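Local coordinates for protein argonaute (Methanocaldococcus jannaschii, PDB 5G5S) that cuts single-stranded DNA targets with the help of short DNA guides, and may defend the archaeon against invading genetic elements, at residues V144-D148 and V617-D621; L178-V182 and L696-W700; I187-N191 and S229-E233; N310-L314 and K325-T329; L315-V319 and K342-Y347. One frame throughout, in Å; residues are numbered along the deposited sequence.

Interaction 1 of 5, residues V144-D148 and V617-D621; sequences VKKHD and VFGND
A type I' beta turn, Phe618 to Asp621, joins strands 614-618 and 621-625 of the large PIWI sheet into a tight hairpin, and His147 and Lys145 on strand 134-147 close on it like two fingers. The imidazole of His147 lies in an offset stack on the Phe618 ring, with centroids 4.5 Å apart and planes at 22°, while His147 CB also rests over that ring's face. With CG anti to the backbone N (chi1 -171°), the histidine turns its ND1 to the turn, where it accepts a hydrogen bond from Gly619 N, 3.1 Å from ND1; the donor sits 17° out of the imidazole plane. Gly619, at positive phi, brings its CA to 3.1 Å from Lys146 O in a CA-H...O contact. Lys145 reaches Gly619 O through a chain bent at chi2 and chi3. Its ammonium is shared among acceptors: Glu101 of helix 97-111 and Asp621, which is also hydrogen-bonded by Tyr605, form salt bridges to it, the latter with NZ to OD2 at 3.3 Å. A third partner is the turn's backbone, with Lys145 NZ 2.9 Å from Gly619 O.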
# COMPACT_ATOMS: atom_id res chain seq x y z
N VAL A 144 -15.12 3.69 -17.26
CA VAL A 144 -15.89 2.81 -18.15
C VAL A 144 -15.10 1.56 -18.50
O VAL A 144 -13.88 1.61 -18.64
CB VAL A 144 -16.79 3.42 -19.27
CG1 VAL A 144 -16.73 4.94 -19.30
CG2 VAL A 144 -16.53 2.82 -20.65
N LYS A 145 -15.79 0.41 -18.52
CA LYS A 145 -15.18 -0.89 -18.79
C LYS A 145 -15.93 -1.63 -19.85
O LYS A 145 -17.16 -1.66 -19.84
CB LYS A 145 -15.07 -1.73 -17.50
CG LYS A 145 -13.98 -1.28 -16.51
CD LYS A 145 -12.52 -1.35 -17.04
CE LYS A 145 -12.11 -2.73 -17.49
NZ LYS A 145 -10.83 -2.70 -18.24
N LYS A 146 -15.18 -2.22 -20.81
CA LYS A 146 -15.78 -3.03 -21.84
C LYS A 146 -15.69 -4.47 -21.38
O LYS A 146 -14.60 -4.95 -21.07
CB LYS A 146 -15.14 -2.83 -23.22
CG LYS A 146 -16.08 -3.32 -24.33
CD LYS A 146 -15.46 -3.31 -25.72
CE LYS A 146 -16.47 -3.82 -26.72
NZ LYS A 146 -15.86 -4.11 -28.04
N HIS A 147 -16.84 -5.08 -21.17
CA HIS A 147 -16.94 -6.48 -20.78
C HIS A 147 -17.81 -7.07 -21.87
O HIS A 147 -18.89 -6.52 -22.15
CB HIS A 147 -17.57 -6.64 -19.41
CG HIS A 147 -17.50 -8.04 -18.88
ND1 HIS A 147 -16.31 -8.65 -18.55
CD2 HIS A 147 -18.47 -8.94 -18.62
CE1 HIS A 147 -16.55 -9.87 -18.12
NE2 HIS A 147 -17.86 -10.08 -18.15
N ASP A 148 -17.35 -8.16 -22.47
CA ASP A 148 -18.00 -8.78 -23.63
C ASP A 148 -18.09 -7.68 -24.68
O ASP A 148 -17.08 -7.06 -25.01
CB ASP A 148 -19.34 -9.46 -23.32
CG ASP A 148 -19.17 -10.77 -22.61
OD1 ASP A 148 -18.16 -10.92 -21.89
OD2 ASP A 148 -20.03 -11.66 -22.76
N VAL A 617 -12.72 -11.76 -13.18
CA VAL A 617 -12.11 -10.98 -14.25
C VAL A 617 -13.20 -10.12 -14.91
O VAL A 617 -14.19 -10.66 -15.39
CB VAL A 617 -11.33 -11.86 -15.28
CG1 VAL A 617 -10.84 -11.04 -16.48
CG2 VAL A 617 -10.16 -12.60 -14.63
N PHE A 618 -13.02 -8.80 -14.91
CA PHE A 618 -13.98 -7.90 -15.54
C PHE A 618 -13.27 -7.05 -16.59
O PHE A 618 -12.44 -6.20 -16.24
CB PHE A 618 -14.73 -7.06 -14.50
CG PHE A 618 -15.95 -6.36 -15.04
CD1 PHE A 618 -17.09 -7.08 -15.39
CD2 PHE A 618 -15.98 -4.97 -15.16
CE1 PHE A 618 -18.23 -6.42 -15.87
CE2 PHE A 618 -17.11 -4.32 -15.66
CZ PHE A 618 -18.22 -5.05 -16.02
N GLY A 619 -13.58 -7.33 -17.86
CA GLY A 619 -13.00 -6.68 -19.03
C GLY A 619 -11.49 -6.56 -18.97
O GLY A 619 -10.93 -5.46 -19.01
N ASN A 620 -10.81 -7.72 -18.81
CA ASN A 620 -9.35 -7.82 -18.65
C ASN A 620 -8.77 -7.47 -17.26
O ASN A 620 -7.59 -7.70 -17.04
CB ASN A 620 -8.56 -7.19 -19.81
CG ASN A 620 -8.98 -7.69 -21.18
OD1 ASN A 620 -9.29 -6.91 -22.08
ND2 ASN A 620 -9.05 -9.01 -21.34
N ASP A 621 -9.59 -6.94 -16.33
CA ASP A 621 -9.09 -6.63 -14.97
C ASP A 621 -9.44 -7.73 -14.00
O ASP A 621 -10.57 -8.19 -13.97
CB ASP A 621 -9.66 -5.31 -14.42
CG ASP A 621 -9.29 -4.03 -15.14
OD1 ASP A 621 -8.19 -3.99 -15.76
OD2 ASP A 621 -10.05 -3.05 -15.03

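Interaction 2 of 5, residues L178-V182 and L696-W700; sequences LEEYV and LGKNW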
# COMPACT_ATOMS: atom_id res chain seq x y z
N LEU A 178 5.54 14.20 13.63
CA LEU A 178 5.41 14.62 12.24
C LEU A 178 5.94 13.54 11.27
O LEU A 178 5.31 13.29 10.25
CB LEU A 178 6.12 15.96 12.01
CG LEU A 178 5.77 16.70 10.72
CD1 LEU A 178 4.33 17.15 10.71
CD2 LEU A 178 6.69 17.88 10.50
N GLU A 179 7.06 12.89 11.63
CA GLU A 179 7.69 11.82 10.84
C GLU A 179 6.76 10.61 10.68
O GLU A 179 6.76 9.98 9.62
CB GLU A 179 9.05 11.40 11.43
CG GLU A 179 10.05 12.55 11.49
CD GLU A 179 11.42 12.28 12.08
OE1 GLU A 179 11.57 11.30 12.86
OE2 GLU A 179 12.34 13.08 11.80
N GLU A 180 5.94 10.33 11.70
CA GLU A 180 4.94 9.25 11.69
C GLU A 180 3.83 9.49 10.65
O GLU A 180 3.04 8.58 10.39
CB GLU A 180 4.33 9.08 13.09
CG GLU A 180 5.18 8.26 14.04
CD GLU A 180 5.72 6.96 13.48
OE1 GLU A 180 4.91 6.13 13.01
OE2 GLU A 180 6.96 6.78 13.49
N TYR A 181 3.75 10.72 10.09
CA TYR A 181 2.77 11.13 9.09
C TYR A 181 3.28 11.05 7.65
O TYR A 181 2.53 11.34 6.72
CB TYR A 181 2.10 12.48 9.47
CG TYR A 181 1.12 12.31 10.61
CD1 TYR A 181 1.56 12.25 11.93
CD2 TYR A 181 -0.23 12.05 10.37
CE1 TYR A 181 0.68 12.00 12.98
CE2 TYR A 181 -1.12 11.80 11.41
CZ TYR A 181 -0.66 11.79 12.72
OH TYR A 181 -1.53 11.53 13.75
N VAL A 182 4.53 10.57 7.47
CA VAL A 182 5.11 10.33 6.14
C VAL A 182 4.27 9.20 5.48
O VAL A 182 4.06 8.15 6.09
CB VAL A 182 6.62 9.99 6.20
CG1 VAL A 182 7.14 9.56 4.83
CG2 VAL A 182 7.44 11.16 6.72
N LEU A 696 11.58 4.28 5.68
CA LEU A 696 12.73 5.08 5.28
C LEU A 696 12.38 6.58 5.21
O LEU A 696 13.22 7.43 5.53
CB LEU A 696 13.29 4.56 3.95
CG LEU A 696 14.74 4.87 3.59
CD1 LEU A 696 15.62 5.14 4.83
CD2 LEU A 696 15.33 3.77 2.75
N GLY A 697 11.13 6.87 4.84
CA GLY A 697 10.58 8.22 4.80
C GLY A 697 10.44 8.79 6.20
O GLY A 697 10.58 10.01 6.38
N LYS A 698 10.19 7.93 7.21
CA LYS A 698 10.12 8.38 8.60
C LYS A 698 11.47 8.39 9.31
O LYS A 698 11.54 8.60 10.52
CB LYS A 698 8.96 7.78 9.41
CG LYS A 698 8.69 6.32 9.25
CD LYS A 698 7.36 5.93 9.86
CE LYS A 698 6.20 6.10 8.93
NZ LYS A 698 4.94 5.66 9.57
N ASN A 699 12.55 8.27 8.52
CA ASN A 699 13.94 8.28 8.94
C ASN A 699 14.37 7.11 9.84
O ASN A 699 15.17 7.29 10.76
CB ASN A 699 14.41 9.68 9.41
CG ASN A 699 14.18 10.77 8.38
OD1 ASN A 699 14.72 10.74 7.26
ND2 ASN A 699 13.34 11.74 8.72
N TRP A 700 13.86 5.88 9.53
CA TRP A 700 14.29 4.63 10.17
C TRP A 700 15.69 4.36 9.59
O TRP A 700 15.97 4.74 8.45
CB TRP A 700 13.39 3.45 9.78
CG TRP A 700 12.24 3.17 10.68
CD1 TRP A 700 11.00 3.74 10.64
CD2 TRP A 700 12.17 2.14 11.69
NE1 TRP A 700 10.18 3.18 11.60
CE2 TRP A 700 10.87 2.19 12.25
CE3 TRP A 700 13.09 1.20 12.19
CZ2 TRP A 700 10.47 1.33 13.28
CZ3 TRP A 700 12.68 0.35 13.20
CH2 TRP A 700 11.39 0.43 13.75
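Two helix ends meet here in a polar interdomain contact: the turn at the end of helix 175-179, in the PAZ domain, packs on the C-terminal end of helix 684-697 in the PIWI domain. The PIWI helix stops in a Schellman motif with Asn699, at positive phi, as its C' residue, and the PAZ chain turns away through a type I beta turn from Glu179 to Val182. Their backbones come close, Glu179 and Lys698 having CA atoms 4.8 Å apart, and Lys698 CB presses on the carbonyl of Glu179 at 3.1 Å from its O. Beyond CB the lysine chain kinks at chi3 (87°) and passes obliquely across Glu180, whose own bend at chi2 brings the carboxylate back over the lysine. The resulting salt bridge is long, Lys698 NZ to Glu180 OE1 at 3.5 Å, and its hydrogen bond is weak. Val182 packs its methyls on the backbone of Gly697: CG2 lies 3.4 Å from the carbonyl O and CG1 3.7 Å from CA. The extended side chain of Glu179 crosses that of Asn699 at about a right angle, with OE2 3.5 Å from ND2 and the carboxylate and amide planes 66° apart. Its firmer partner is Lys449 of helix 442-452, which salt-bridges Glu179 OE1 and also donates to Lys698 O. Lys449 thus ties both segments to a third helix, and its charge probably offsets that of the glutamate. The chemistry implies a junction held by distributed charges and close backbone packing more than by any single strong bond.

Interaction 3 of 5, residues I187-N191 and S229-E233; sequences IFKPN and STFGE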
# COMPACT_ATOMS: atom_id res chain seq x y z
N ILE A 187 -3.11 18.73 2.16
CA ILE A 187 -3.50 19.86 1.32
C ILE A 187 -2.83 21.08 1.95
O ILE A 187 -2.69 21.12 3.18
CB ILE A 187 -5.05 20.04 1.21
CG1 ILE A 187 -5.76 20.21 2.58
CG2 ILE A 187 -5.70 18.92 0.38
CD1 ILE A 187 -6.20 21.60 2.90
N PHE A 188 -2.41 22.05 1.14
CA PHE A 188 -1.89 23.31 1.69
C PHE A 188 -3.18 24.12 1.88
O PHE A 188 -3.93 24.28 0.92
CB PHE A 188 -0.86 23.98 0.75
CG PHE A 188 -0.61 25.45 0.98
CD1 PHE A 188 -0.22 25.92 2.24
CD2 PHE A 188 -0.71 26.37 -0.06
CE1 PHE A 188 0.01 27.29 2.45
CE2 PHE A 188 -0.47 27.73 0.16
CZ PHE A 188 -0.11 28.18 1.41
N LYS A 189 -3.48 24.51 3.14
CA LYS A 189 -4.73 25.17 3.54
C LYS A 189 -5.52 25.98 2.50
O LYS A 189 -6.68 25.63 2.28
CB LYS A 189 -4.65 25.87 4.91
CG LYS A 189 -6.04 26.08 5.51
CD LYS A 189 -6.06 27.03 6.66
CE LYS A 189 -7.41 26.92 7.32
NZ LYS A 189 -7.57 27.92 8.40
N PRO A 190 -4.95 27.04 1.85
CA PRO A 190 -5.75 27.82 0.87
C PRO A 190 -6.29 27.00 -0.31
O PRO A 190 -7.38 27.28 -0.81
CB PRO A 190 -4.80 28.92 0.41
CG PRO A 190 -3.79 29.02 1.49
CD PRO A 190 -3.61 27.63 2.00
N ASN A 191 -5.54 25.98 -0.74
CA ASN A 191 -5.99 25.14 -1.85
C ASN A 191 -6.26 23.67 -1.43
O ASN A 191 -5.34 22.84 -1.43
CB ASN A 191 -5.02 25.26 -3.04
CG ASN A 191 -5.55 24.75 -4.36
OD1 ASN A 191 -6.74 24.45 -4.51
ND2 ASN A 191 -4.67 24.65 -5.35
N SER A 229 -3.77 36.09 10.24
CA SER A 229 -5.22 35.86 10.10
C SER A 229 -5.59 34.43 9.68
O SER A 229 -6.58 33.90 10.18
CB SER A 229 -5.81 36.84 9.10
OG SER A 229 -5.56 38.19 9.45
N THR A 230 -4.81 33.83 8.74
CA THR A 230 -5.02 32.51 8.13
C THR A 230 -4.44 31.34 8.93
O THR A 230 -5.12 30.32 9.12
CB THR A 230 -4.42 32.49 6.69
OG1 THR A 230 -4.94 33.57 5.93
CG2 THR A 230 -4.69 31.17 5.94
N PHE A 231 -3.17 31.46 9.33
CA PHE A 231 -2.40 30.41 9.99
C PHE A 231 -2.19 30.55 11.51
O PHE A 231 -1.90 29.56 12.18
CB PHE A 231 -1.08 30.20 9.23
CG PHE A 231 -1.24 29.96 7.74
CD1 PHE A 231 -1.86 28.82 7.25
CD2 PHE A 231 -0.73 30.88 6.82
CE1 PHE A 231 -1.99 28.59 5.88
CE2 PHE A 231 -0.85 30.65 5.44
CZ PHE A 231 -1.46 29.50 4.98
N GLY A 232 -2.37 31.76 12.02
CA GLY A 232 -2.23 32.08 13.44
C GLY A 232 -0.84 32.52 13.87
O GLY A 232 -0.03 32.96 13.04
N GLU A 233 -0.58 32.40 15.18
CA GLU A 233 0.71 32.71 15.81
C GLU A 233 1.75 31.69 15.30
O GLU A 233 1.78 30.53 15.74
CB GLU A 233 0.56 32.68 17.35
CG GLU A 233 1.66 33.41 18.12
CD GLU A 233 1.66 34.92 17.97
OE1 GLU A 233 0.67 35.57 18.40
OE2 GLU A 233 2.65 35.46 17.43
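Phe231, at the end of helix 225-231, carries the contact with the chain leaving strand 185-188. From CB the side chain sets out with CG anti to the carbonyl carbon (chi1 -52°), which turns the ring toward 187-191, with CE1 and CZ doing the touching. CE1 meets Lys189 CB at 3.9 Å, a methylene placed near the plane of the ring. CZ, at the tip, approaches Phe188 CE1 to 3.7 Å and also has Pro190 CD at its edge, 4.1 Å away. The two phenyl side chains cross at about a right angle, and their meeting is an oblique one of carbon against carbon. Within its own helix end the Phe231 ring is backed by Thr230, whose CG2 stands 3.6 Å above the plane over the ring's centre. Pro190 does the same for Phe188, its CD lying over the centre, 3.4 Å above the ring plane; each ring is thus backed on one face by a residue of its own segment. Lys189 runs fully extended past this cluster, and its NZ comes within 3.5 Å of Thr230 O without forming a hydrogen bond. Further cover comes from Phe254, stacked on Phe231, and from Ile216 of helix 206-219, which touches both phenylalanines. Together these residues pack the helical part of the PAZ domain against its beta-barrel part, as is typical of the domain, close beside the pocket for the guide's 3' end: the side chain of Phe188 is about 5 Å from that of Tyr196, which contacts that end of the guide.

Interaction 4 of 5, residues N310-L314 and K325-T329; sequences NNTPL and KIYST
Backbone hydrogen bonds come first in this contact, for Leu314 and Ile326 form an antiparallel hydrogen-bonded pair. Leu314 N donates to Ile326 O, and Ile326 N returns a bond to Leu314 O at 2.8 Å. A CA-H...O contact from Lys325 to Leu314 O flanks the pair. Aromatic packing is next. Pro313 lies alongside Tyr327, pointing the same way, and its CB stands over the phenol face, 3.9 Å from the ring centroid and 21° off the normal, a CH-pi contact. The backbone O of Asn311, at the centre of an inverse gamma turn, meets the edge of the same ring, in its plane, 3.4 Å from Tyr327 CD2. Apolar contacts continue along the pair: Leu314 CB touches Ile326 CG2 at 3.9 Å, and Leu314 CD1 reaches the methyl CG2 of Thr329. The polar side chains mostly find partners beyond the two segments. Lys325 bends at chi3 and chi4 to lay its chain beside Pro313, with NZ 3.4 Å from Pro313 CG, and salt-bridges Asp494; Asn311 OD1 bonds Lys667. The pairing begins a small antiparallel sheet in which strand 314-317 lies between strands 323-326 and 492-493, while the backbone N of Asn310 and the hydroxyl of Thr312 fasten the preceding loop to helix 656-666 through Gln660 and Asp664.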
# COMPACT_ATOMS: atom_id res chain seq x y z
N ASN A 310 -8.15 -21.66 -3.22
CA ASN A 310 -7.88 -22.80 -2.35
C ASN A 310 -7.14 -22.31 -1.12
O ASN A 310 -6.35 -21.37 -1.21
CB ASN A 310 -7.04 -23.85 -3.07
CG ASN A 310 -7.70 -24.41 -4.30
OD1 ASN A 310 -8.91 -24.68 -4.32
ND2 ASN A 310 -6.91 -24.58 -5.35
N ASN A 311 -7.41 -22.94 0.03
CA ASN A 311 -6.75 -22.58 1.28
C ASN A 311 -5.42 -23.32 1.29
O ASN A 311 -5.31 -24.43 1.83
CB ASN A 311 -7.64 -22.96 2.47
CG ASN A 311 -7.11 -22.50 3.80
OD1 ASN A 311 -6.57 -21.39 3.94
ND2 ASN A 311 -7.30 -23.32 4.82
N THR A 312 -4.43 -22.75 0.59
CA THR A 312 -3.11 -23.34 0.40
C THR A 312 -2.42 -23.66 1.73
O THR A 312 -2.42 -22.82 2.63
CB THR A 312 -2.31 -22.51 -0.62
OG1 THR A 312 -3.04 -22.53 -1.86
CG2 THR A 312 -0.89 -23.03 -0.85
N PRO A 313 -1.93 -24.90 1.92
CA PRO A 313 -1.27 -25.21 3.19
C PRO A 313 0.12 -24.60 3.25
O PRO A 313 0.70 -24.19 2.24
CB PRO A 313 -1.25 -26.74 3.24
CG PRO A 313 -1.68 -27.21 1.89
CD PRO A 313 -1.86 -26.04 0.98
N LEU A 314 0.63 -24.50 4.48
CA LEU A 314 1.94 -23.97 4.79
C LEU A 314 2.76 -25.12 5.34
O LEU A 314 2.21 -26.08 5.88
CB LEU A 314 1.84 -22.83 5.83
CG LEU A 314 0.98 -21.62 5.43
CD1 LEU A 314 0.50 -20.86 6.66
CD2 LEU A 314 1.70 -20.69 4.47
N LYS A 325 2.38 -30.30 7.12
CA LYS A 325 1.32 -29.45 6.58
C LYS A 325 0.51 -28.77 7.68
O LYS A 325 0.00 -29.42 8.59
CB LYS A 325 0.40 -30.21 5.62
CG LYS A 325 0.68 -29.91 4.15
CD LYS A 325 0.27 -31.06 3.24
CE LYS A 325 -1.12 -30.90 2.66
NZ LYS A 325 -1.07 -30.50 1.23
N ILE A 326 0.41 -27.44 7.57
CA ILE A 326 -0.33 -26.54 8.45
C ILE A 326 -1.21 -25.69 7.52
O ILE A 326 -0.77 -25.37 6.42
CB ILE A 326 0.68 -25.74 9.34
CG1 ILE A 326 0.71 -26.25 10.79
CG2 ILE A 326 0.61 -24.20 9.22
CD1 ILE A 326 -0.58 -26.03 11.65
N TYR A 327 -2.45 -25.40 7.91
CA TYR A 327 -3.35 -24.62 7.05
C TYR A 327 -3.51 -23.18 7.50
O TYR A 327 -3.95 -22.33 6.72
CB TYR A 327 -4.71 -25.32 6.88
CG TYR A 327 -4.64 -26.52 5.96
CD1 TYR A 327 -4.30 -27.78 6.45
CD2 TYR A 327 -4.85 -26.39 4.59
CE1 TYR A 327 -4.18 -28.88 5.61
CE2 TYR A 327 -4.76 -27.49 3.74
CZ TYR A 327 -4.41 -28.73 4.25
OH TYR A 327 -4.32 -29.82 3.41
N SER A 328 -3.14 -22.90 8.75
CA SER A 328 -3.21 -21.56 9.34
C SER A 328 -2.09 -21.37 10.36
O SER A 328 -1.60 -22.34 10.92
CB SER A 328 -4.58 -21.34 9.98
OG SER A 328 -4.74 -20.01 10.44
N THR A 329 -1.67 -20.12 10.60
CA THR A 329 -0.62 -19.82 11.59
C THR A 329 -1.22 -19.66 13.01
O THR A 329 -0.48 -19.47 13.99
CB THR A 329 0.23 -18.61 11.17
OG1 THR A 329 -0.62 -17.46 11.06
CG2 THR A 329 1.02 -18.84 9.88

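Interaction 5 of 5, residues L315-V319 and K342-Y347; sequences LVKDV and KIYLPY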
# COMPACT_ATOMS: atom_id res chain seq x y z
N LEU A 315 4.09 -25.03 5.18
CA LEU A 315 5.00 -26.03 5.70
C LEU A 315 5.85 -25.42 6.80
O LEU A 315 6.29 -24.28 6.70
CB LEU A 315 5.89 -26.60 4.59
CG LEU A 315 5.21 -27.50 3.56
CD1 LEU A 315 6.14 -27.76 2.40
CD2 LEU A 315 4.78 -28.84 4.18
N VAL A 316 6.06 -26.20 7.86
CA VAL A 316 6.86 -25.88 9.05
C VAL A 316 7.61 -27.15 9.41
O VAL A 316 7.26 -28.22 8.90
CB VAL A 316 5.97 -25.42 10.24
CG1 VAL A 316 5.60 -23.96 10.11
CG2 VAL A 316 4.72 -26.28 10.39
N LYS A 317 8.60 -27.07 10.31
CA LYS A 317 9.28 -28.28 10.74
C LYS A 317 8.61 -28.81 12.02
O LYS A 317 7.96 -28.04 12.73
CB LYS A 317 10.79 -28.06 10.96
CG LYS A 317 11.55 -27.48 9.75
CD LYS A 317 11.66 -28.44 8.57
CE LYS A 317 12.72 -28.03 7.58
NZ LYS A 317 14.09 -28.22 8.13
N ASP A 318 8.72 -30.13 12.27
CA ASP A 318 8.20 -30.78 13.48
C ASP A 318 9.36 -30.89 14.47
O ASP A 318 10.43 -30.35 14.21
CB ASP A 318 7.56 -32.15 13.17
CG ASP A 318 8.40 -33.14 12.36
OD1 ASP A 318 9.64 -33.18 12.55
OD2 ASP A 318 7.81 -33.91 11.56
N VAL A 319 9.18 -31.60 15.60
CA VAL A 319 10.26 -31.73 16.58
C VAL A 319 11.53 -32.48 16.08
O VAL A 319 12.62 -32.27 16.62
CB VAL A 319 9.74 -32.15 17.97
CG1 VAL A 319 9.73 -33.66 18.14
CG2 VAL A 319 10.53 -31.47 19.08
N LYS A 342 0.83 -29.77 19.15
CA LYS A 342 2.00 -30.13 18.34
C LYS A 342 3.02 -28.98 18.28
O LYS A 342 2.64 -27.84 17.99
CB LYS A 342 1.57 -30.58 16.93
CG LYS A 342 2.70 -31.18 16.10
CD LYS A 342 2.23 -31.71 14.75
CE LYS A 342 3.38 -31.95 13.80
NZ LYS A 342 4.12 -33.20 14.10
N ILE A 343 4.29 -29.29 18.61
CA ILE A 343 5.41 -28.33 18.58
C ILE A 343 5.90 -28.17 17.14
O ILE A 343 6.25 -29.16 16.50
CB ILE A 343 6.58 -28.72 19.54
CG1 ILE A 343 6.09 -28.89 20.99
CG2 ILE A 343 7.76 -27.71 19.44
CD1 ILE A 343 7.00 -29.65 21.89
N TYR A 344 5.94 -26.91 16.65
CA TYR A 344 6.38 -26.54 15.31
C TYR A 344 7.68 -25.74 15.36
O TYR A 344 7.80 -24.78 16.13
CB TYR A 344 5.30 -25.74 14.58
CG TYR A 344 4.00 -26.49 14.41
CD1 TYR A 344 3.94 -27.65 13.65
CD2 TYR A 344 2.81 -26.01 14.96
CE1 TYR A 344 2.74 -28.34 13.46
CE2 TYR A 344 1.60 -26.67 14.77
CZ TYR A 344 1.57 -27.84 14.01
OH TYR A 344 0.38 -28.49 13.82
N LEU A 345 8.66 -26.14 14.52
CA LEU A 345 9.99 -25.52 14.44
C LEU A 345 10.24 -24.76 13.12
O LEU A 345 9.64 -25.11 12.09
CB LEU A 345 11.09 -26.55 14.75
CG LEU A 345 11.06 -27.21 16.16
CD1 LEU A 345 12.04 -28.33 16.25
CD2 LEU A 345 11.34 -26.19 17.27
N PRO A 346 11.07 -23.69 13.13
CA PRO A 346 11.28 -22.91 11.90
C PRO A 346 12.13 -23.59 10.83
O PRO A 346 12.99 -24.40 11.15
CB PRO A 346 11.95 -21.64 12.41
CG PRO A 346 12.70 -22.07 13.60
CD PRO A 346 11.83 -23.10 14.25
N TYR A 347 11.89 -23.23 9.56
CA TYR A 347 12.62 -23.72 8.40
C TYR A 347 14.06 -23.21 8.38
O TYR A 347 14.95 -23.97 8.00
CB TYR A 347 11.92 -23.33 7.08
CG TYR A 347 11.20 -24.48 6.42
CD1 TYR A 347 9.96 -24.91 6.88
CD2 TYR A 347 11.78 -25.16 5.35
CE1 TYR A 347 9.31 -25.99 6.29
CE2 TYR A 347 11.13 -26.23 4.75
CZ TYR A 347 9.90 -26.65 5.22
OH TYR A 347 9.24 -27.69 4.62
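Two backbone hydrogen bonds join Lys317 and Leu345 in a single antiparallel bridge: Lys317 N donates to Leu345 O at 2.8 Å, and Leu345 N to Lys317 O at 2.7 Å. Tyr344 CA gives Lys317 O a further CA-H...O contact. Contacts with the aromatic rings make up the second group. Lys317, bent at chi2 (-69°) and again at chi4, lays its CE over the centre of the Tyr347 ring, 3.7 Å from the centroid, a CH-pi contact; NZ lies farther out over that face, at 5.0 Å, in a cation-pi interaction. The edge of the phenol faces the backbone N of Val316, while its hydroxyl touches Leu315 CB. On the other tyrosine, Val316 CG2 comes obliquely to CD1 of Tyr344 at 3.6 Å. Leu345 CD1 packs on Val319 CA and against Asp318 O, 3.3 Å from that oxygen. The charged pair is looser: Lys342 NZ is 4.5 Å from Asp318 OD2, opposite charges beyond salt-bridge range. Asp318 uses its OD1 to accept the backbone N of Asn322, bracing the turn toward strand 323-326. What results is an isolated beta bridge, by which the loop before strand 357-365 is joined to the end of strand 314-317 in a small antiparallel sheet, with Tyr347 touching Pro323 and Ile492 of the two flanking strands.

How the interactions relate
Interactions 4 and 5 form one continuous unit: their centres lie 13 Å apart, strand 314-317 serves both, and Ile326 CD1 of the first packs on Tyr344 OH of the second at 3.4 Å. Interactions 2 and 3 both involve the PAZ domain, one joining it to PIWI and the other within it beside the guide's 3'-end pocket, with nearest atoms about 10 Å apart. Interaction 2 also lies nearest the probable catalytic site, the side chain of Lys698 being about 10 Å from that of Asp690. Interaction 1 stands apart, about 15 Å from interaction 4 at the nearest atoms, although its strand 134-147 shares a sheet with strand 185-188 of interaction 3.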